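Local coordinates for protein malate dehydrogenase (Pyrococcus horikoshii, PDB 1V9N) that catalyses the NAD-dependent oxidation of (S)-malate to oxaloacetate and works as a homodimer of the LDH2/MDH2 oxidoreductase family, at residues 1-5 with 328-333. Numbering follows the deposited sequence.
Sequences MFEKG and LTMETR. With NDP (NADPH dihydro-nicotinamide-adenine-dinucleotide phosphate), chain B.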
HETATM    1  N   MSE A   1      -8.997  31.780   4.536  1.00 60.97           N
HETATM    2  CA  MSE A   1      -7.709  31.055   4.334  1.00 60.45           C
HETATM    3  C   MSE A   1      -7.930  29.884   3.385  1.00 57.36           C
HETATM    4  O   MSE A   1      -8.920  29.851   2.652  1.00 57.59           O
HETATM    5  CB  MSE A   1      -7.175  30.534   5.673  1.00 65.31           C
HETATM    6  CG  MSE A   1      -7.027  31.589   6.760  1.00 70.75           C
HETATM    7 SE   MSE A   1      -8.717  32.169   7.497  1.00 81.13          SE
HETATM    8  CE  MSE A   1      -8.816  30.996   9.022  1.00 77.87           C
ATOM      9  N   PHE A   2      -7.011  28.925   3.395  1.00 53.39           N
ATOM     10  CA  PHE A   2      -7.147  27.765   2.525  1.00 49.68           C
ATOM     11  C   PHE A   2      -8.180  26.781   3.063  1.00 47.46           C
ATOM     12  O   PHE A   2      -8.309  26.593   4.271  1.00 45.83           O
ATOM     13  CB  PHE A   2      -5.800  27.051   2.356  1.00 47.33           C
ATOM     14  CG  PHE A   2      -5.887  25.795   1.539  1.00 46.55           C
ATOM     15  CD1 PHE A   2      -6.258  24.588   2.129  1.00 45.49           C
ATOM     16  CD2 PHE A   2      -5.650  25.826   0.169  1.00 45.34           C
ATOM     17  CE1 PHE A   2      -6.396  23.434   1.366  1.00 44.59           C
ATOM     18  CE2 PHE A   2      -5.786  24.676  -0.604  1.00 46.01           C
ATOM     19  CZ  PHE A   2      -6.160  23.476  -0.002  1.00 45.27           C
ATOM     20  N   GLU A   3      -8.912  26.156   2.149  1.00 46.61           N
ATOM     21  CA  GLU A   3      -9.924  25.178   2.508  1.00 46.73           C
ATOM     22  C   GLU A   3     -10.061  24.165   1.367  1.00 45.81           C
ATOM     23  O   GLU A   3     -10.256  24.541   0.207  1.00 44.74           O
ATOM     24  CB  GLU A   3     -11.256  25.878   2.764  1.00 48.60           C
ATOM     25  CG  GLU A   3     -11.760  25.803   4.192  1.00 51.59           C
ATOM     26  CD  GLU A   3     -13.261  26.045   4.254  1.00 53.35           C
ATOM     27  OE1 GLU A   3     -13.861  26.186   3.167  1.00 56.06           O
ATOM     28  OE2 GLU A   3     -13.832  26.094   5.366  1.00 54.67           O
ATOM     29  N   LYS A   4      -9.962  22.883   1.711  1.00 44.97           N
ATOM     30  CA  LYS A   4     -10.034  21.788   0.743  1.00 46.31           C
ATOM     31  C   LYS A   4     -11.254  21.711  -0.167  1.00 47.75           C
ATOM     32  O   LYS A   4     -11.122  21.449  -1.364  1.00 48.93           O
ATOM     33  CB  LYS A   4      -9.875  20.444   1.464  1.00 45.73           C
ATOM     34  CG  LYS A   4      -8.436  20.080   1.792  1.00 43.13           C
ATOM     35  CD  LYS A   4      -8.351  18.827   2.646  1.00 40.51           C
ATOM     36  CE  LYS A   4      -8.976  17.626   1.962  1.00 40.32           C
ATOM     37  NZ  LYS A   4      -8.862  16.406   2.811  1.00 38.80           N
ATOM     38  N   GLY A   5     -12.440  21.914   0.389  1.00 48.38           N
ATOM     39  CA  GLY A   5     -13.631  21.832  -0.432  1.00 52.54           C
ATOM     40  C   GLY A   5     -14.160  23.188  -0.848  1.00 54.75           C
ATOM     41  O   GLY A   5     -13.567  24.219  -0.533  1.00 54.87           O
ATOM     42  N   LEU A 328      -4.174  22.362   6.857  1.00 35.60           N
ATOM     43  CA  LEU A 328      -4.444  23.767   6.562  1.00 38.35           C
ATOM     44  C   LEU A 328      -5.948  24.011   6.635  1.00 38.69           C
ATOM     45  O   LEU A 328      -6.402  25.005   7.204  1.00 39.80           O
ATOM     46  CB  LEU A 328      -3.929  24.132   5.167  1.00 38.49           C
ATOM     47  CG  LEU A 328      -2.576  24.846   5.108  1.00 40.25           C
ATOM     48  CD1 LEU A 328      -1.530  24.048   5.858  1.00 40.54           C
ATOM     49  CD2 LEU A 328      -2.173  25.038   3.652  1.00 40.88           C
ATOM     50  N   THR A 329      -6.715  23.099   6.049  1.00 37.71           N
ATOM     51  CA  THR A 329      -8.166  23.205   6.076  1.00 37.92           C
ATOM     52  C   THR A 329      -8.630  23.229   7.529  1.00 38.34           C
ATOM     53  O   THR A 329      -9.499  24.018   7.899  1.00 39.03           O
ATOM     54  CB  THR A 329      -8.821  22.019   5.365  1.00 37.25           C
ATOM     55  OG1 THR A 329      -8.445  22.027   3.983  1.00 37.87           O
ATOM     56  CG2 THR A 329     -10.340  22.103   5.475  1.00 37.81           C
HETATM   57  N   MSE A 330      -8.040  22.365   8.350  1.00 38.27           N
HETATM   58  CA  MSE A 330      -8.383  22.301   9.763  1.00 39.25           C
HETATM   59  C   MSE A 330      -8.088  23.640  10.428  1.00 40.09           C
HETATM   60  O   MSE A 330      -8.959  24.237  11.060  1.00 39.00           O
HETATM   61  CB  MSE A 330      -7.580  21.196  10.457  1.00 39.51           C
HETATM   62  CG  MSE A 330      -7.669  21.219  11.977  1.00 41.45           C
HETATM   63 SE   MSE A 330      -6.738  19.752  12.851  1.00 47.85          SE
HETATM   64  CE  MSE A 330      -5.142  20.278  13.747  1.00 47.40           C
ATOM     65  N   GLU A 331      -6.850  24.101  10.279  1.00 41.10           N
ATOM     66  CA  GLU A 331      -6.406  25.362  10.858  1.00 42.55           C
ATOM     67  C   GLU A 331      -7.421  26.470  10.580  1.00 41.64           C
ATOM     68  O   GLU A 331      -7.782  27.242  11.468  1.00 40.57           O
ATOM     69  CB  GLU A 331      -5.042  25.738  10.272  1.00 44.86           C
ATOM     70  CG  GLU A 331      -4.351  26.904  10.958  1.00 47.98           C
ATOM     71  CD  GLU A 331      -3.033  27.259  10.292  1.00 50.18           C
ATOM     72  OE1 GLU A 331      -3.061  27.734   9.135  1.00 52.18           O
ATOM     73  OE2 GLU A 331      -1.971  27.056  10.919  1.00 50.30           O
ATOM     74  N   THR A 332      -7.882  26.529   9.338  1.00 41.10           N
ATOM     75  CA  THR A 332      -8.856  27.528   8.924  1.00 42.25           C
ATOM     76  C   THR A 332     -10.175  27.391   9.682  1.00 43.34           C
ATOM     77  O   THR A 332     -10.616  28.316  10.370  1.00 43.17           O
ATOM     78  CB  THR A 332      -9.150  27.410   7.415  1.00 41.89           C
ATOM     79  OG1 THR A 332      -7.975  27.752   6.669  1.00 43.72           O
ATOM     80  CG2 THR A 332     -10.293  28.331   7.015  1.00 42.02           C
ATOM     81  N   ARG A 333     -10.795  26.224   9.549  1.00 42.62           N
ATOM     82  CA  ARG A 333     -12.075  25.950  10.184  1.00 41.54           C
ATOM     83  C   ARG A 333     -12.082  26.013  11.707  1.00 43.14           C
ATOM     84  O   ARG A 333     -13.147  26.055  12.321  1.00 44.30           O
ATOM     85  CB  ARG A 333     -12.591  24.597   9.696  1.00 39.00           C
ATOM     86  CG  ARG A 333     -12.770  24.569   8.192  1.00 34.66           C
ATOM     87  CD  ARG A 333     -13.288  23.246   7.687  1.00 33.56           C
ATOM     88  NE  ARG A 333     -13.610  23.323   6.265  1.00 31.23           N
ATOM     89  CZ  ARG A 333     -14.113  22.319   5.561  1.00 32.05           C
ATOM     90  NH1 ARG A 333     -14.352  21.153   6.148  1.00 33.94           N
ATOM     91  NH2 ARG A 333     -14.382  22.480   4.272  1.00 29.35           N
TER
HETATM   92  PA  NDP B 401      -8.193  12.039  -1.076  1.00 27.15           P
HETATM   93  O1A NDP B 401      -8.946  13.145  -0.536  1.00 29.38           O
HETATM   94  O2A NDP B 401      -8.037  11.789  -2.552  1.00 28.04           O
HETATM   95  O5B NDP B 401      -6.703  12.102  -0.392  1.00 28.10           O
HETATM   96  C5B NDP B 401      -5.697  11.117  -0.690  1.00 26.61           C
HETATM   97  C4B NDP B 401      -4.476  11.501   0.167  1.00 25.06           C
HETATM   98  O4B NDP B 401      -3.664  12.310  -0.703  1.00 26.29           O
HETATM   99  C3B NDP B 401      -4.699  12.319   1.409  1.00 25.38           C
HETATM  100  O3B NDP B 401      -3.763  11.850   2.426  1.00 21.60           O
HETATM  101  C2B NDP B 401      -4.422  13.736   1.050  1.00 23.71           C
HETATM  102  O2B NDP B 401      -4.033  14.628   2.108  1.00 23.34           O
HETATM  103  C1B NDP B 401      -3.422  13.555  -0.051  1.00 25.55           C
HETATM  104  N9A NDP B 401      -3.479  14.577  -1.132  1.00 29.54           N
HETATM  105  C8A NDP B 401      -4.610  15.211  -1.720  1.00 29.06           C
HETATM  106  N7A NDP B 401      -4.245  16.043  -2.668  1.00 30.72           N
HETATM  107  C5A NDP B 401      -2.883  15.984  -2.736  1.00 30.65           C
HETATM  108  C6A NDP B 401      -1.882  16.617  -3.541  1.00 31.23           C
HETATM  109  N6A NDP B 401      -2.237  17.493  -4.488  1.00 31.29           N
HETATM  110  N1A NDP B 401      -0.551  16.321  -3.341  1.00 30.98           N
HETATM  111  C2A NDP B 401      -0.177  15.421  -2.375  1.00 29.37           C
HETATM  112  N3A NDP B 401      -1.042  14.769  -1.570  1.00 28.90           N
HETATM  113  C4A NDP B 401      -2.393  15.095  -1.800  1.00 30.06           C
HETATM  114  O3  NDP B 401      -8.610  10.650  -0.472  1.00 29.05           O
HETATM  115  PN  NDP B 401      -9.873   9.690  -0.455  1.00 28.90           P
HETATM  116  O1N NDP B 401      -9.417   8.445  -1.063  1.00 27.75           O
HETATM  117  O2N NDP B 401     -10.911  10.492  -1.189  1.00 31.25           O
HETATM  118  O5D NDP B 401     -10.151   9.582   1.108  1.00 27.80           O
HETATM  119  C5D NDP B 401     -11.486   9.684   1.680  1.00 29.72           C
HETATM  120  C4D NDP B 401     -11.428   9.527   3.248  1.00 28.48           C
HETATM  121  O4D NDP B 401     -12.378   8.534   3.588  1.00 29.86           O
HETATM  122  C3D NDP B 401     -10.090   9.040   3.859  1.00 27.84           C
HETATM  123  O3D NDP B 401      -9.842   9.804   5.047  1.00 27.28           O
HETATM  124  C2D NDP B 401     -10.276   7.554   4.111  1.00 27.69           C
HETATM  125  O2D NDP B 401      -9.469   7.103   5.179  1.00 24.57           O
HETATM  126  C1D NDP B 401     -11.803   7.485   4.370  1.00 27.73           C
HETATM  127  N1N NDP B 401     -12.430   6.195   3.973  1.00 25.33           N
HETATM  128  C2N NDP B 401     -12.974   5.407   5.026  1.00 24.99           C
HETATM  129  C3N NDP B 401     -13.599   4.149   4.646  1.00 25.12           C
HETATM  130  C7N NDP B 401     -14.188   3.295   5.683  1.00 24.05           C
HETATM  131  O7N NDP B 401     -14.741   2.217   5.439  1.00 24.91           O
HETATM  132  N7N NDP B 401     -14.141   3.671   6.991  1.00 24.05           N
HETATM  133  C4N NDP B 401     -13.630   3.796   3.262  1.00 27.27           C
HETATM  134  C5N NDP B 401     -13.087   4.579   2.252  1.00 26.71           C
HETATM  135  C6N NDP B 401     -12.488   5.787   2.602  1.00 26.04           C
HETATM  136  P2B NDP B 401      -4.956  15.652   2.826  1.00 26.07           P
HETATM  137  O1X NDP B 401      -4.082  16.831   2.938  1.00 25.43           O
HETATM  138  O2X NDP B 401      -5.348  15.129   4.171  1.00 24.13           O
HETATM  139  O3X NDP B 401      -6.186  15.929   1.967  1.00 24.43           O
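E3 and R333 form a salt bridge, with R333 NE giving its hydrogen to E3 OE2 at 2.9 Å. The oxygen is met from above the carboxylate plane, while it lies near the plane of the guanidinium, at its edge. The two planes stand 81° apart, so the groups do not pair side by side. E3 OE2 also bridges to R13, its stronger partner, and the one oxygen thus serves two arginines. T329 CG2 lies over one face of the R333 guanidinium, off toward its rim. An alanine in place of R333 would take away the NE bond, would probably leave the carboxylate to R13 alone of the two arginines, and is likely to open a gap over T329 CG2.

Two threonines one helical turn apart bind the backbone of the N-terminal segment. T332 OG1 donates to F2 O at 2.7 Å. K4 N donates to T329 OG1 at 2.9 Å. OG1 sits beside the backbone N of T329 (chi1 -63°), which lets it reach back to K325 O in its own helix while accepting from K4 N. The K4 and T329 side chains cross at about a right angle. K4 then runs on to the cofactor, where NZ donates to the phosphate oxygen O3X of NADPH at 2.8 Å. R50 O is a second partner of NZ. The bonds are consistent with holding K4, a residue of the NADPH pocket, in place.

The F2 ring turns an edge to T329 OG1, and its CD1 lies 3.9 Å from L328 CB. M1, a selenomethionine, bends back so that its CE comes within 3.6 Å of T332 CG2.

The segment 1-5 precedes strand 11-14 and lies across helix 324-336. W320 meets the F2 ring. P339 of strand 338-341 touches both E3 and R333, and L49 of helix 34-49 packs on R333.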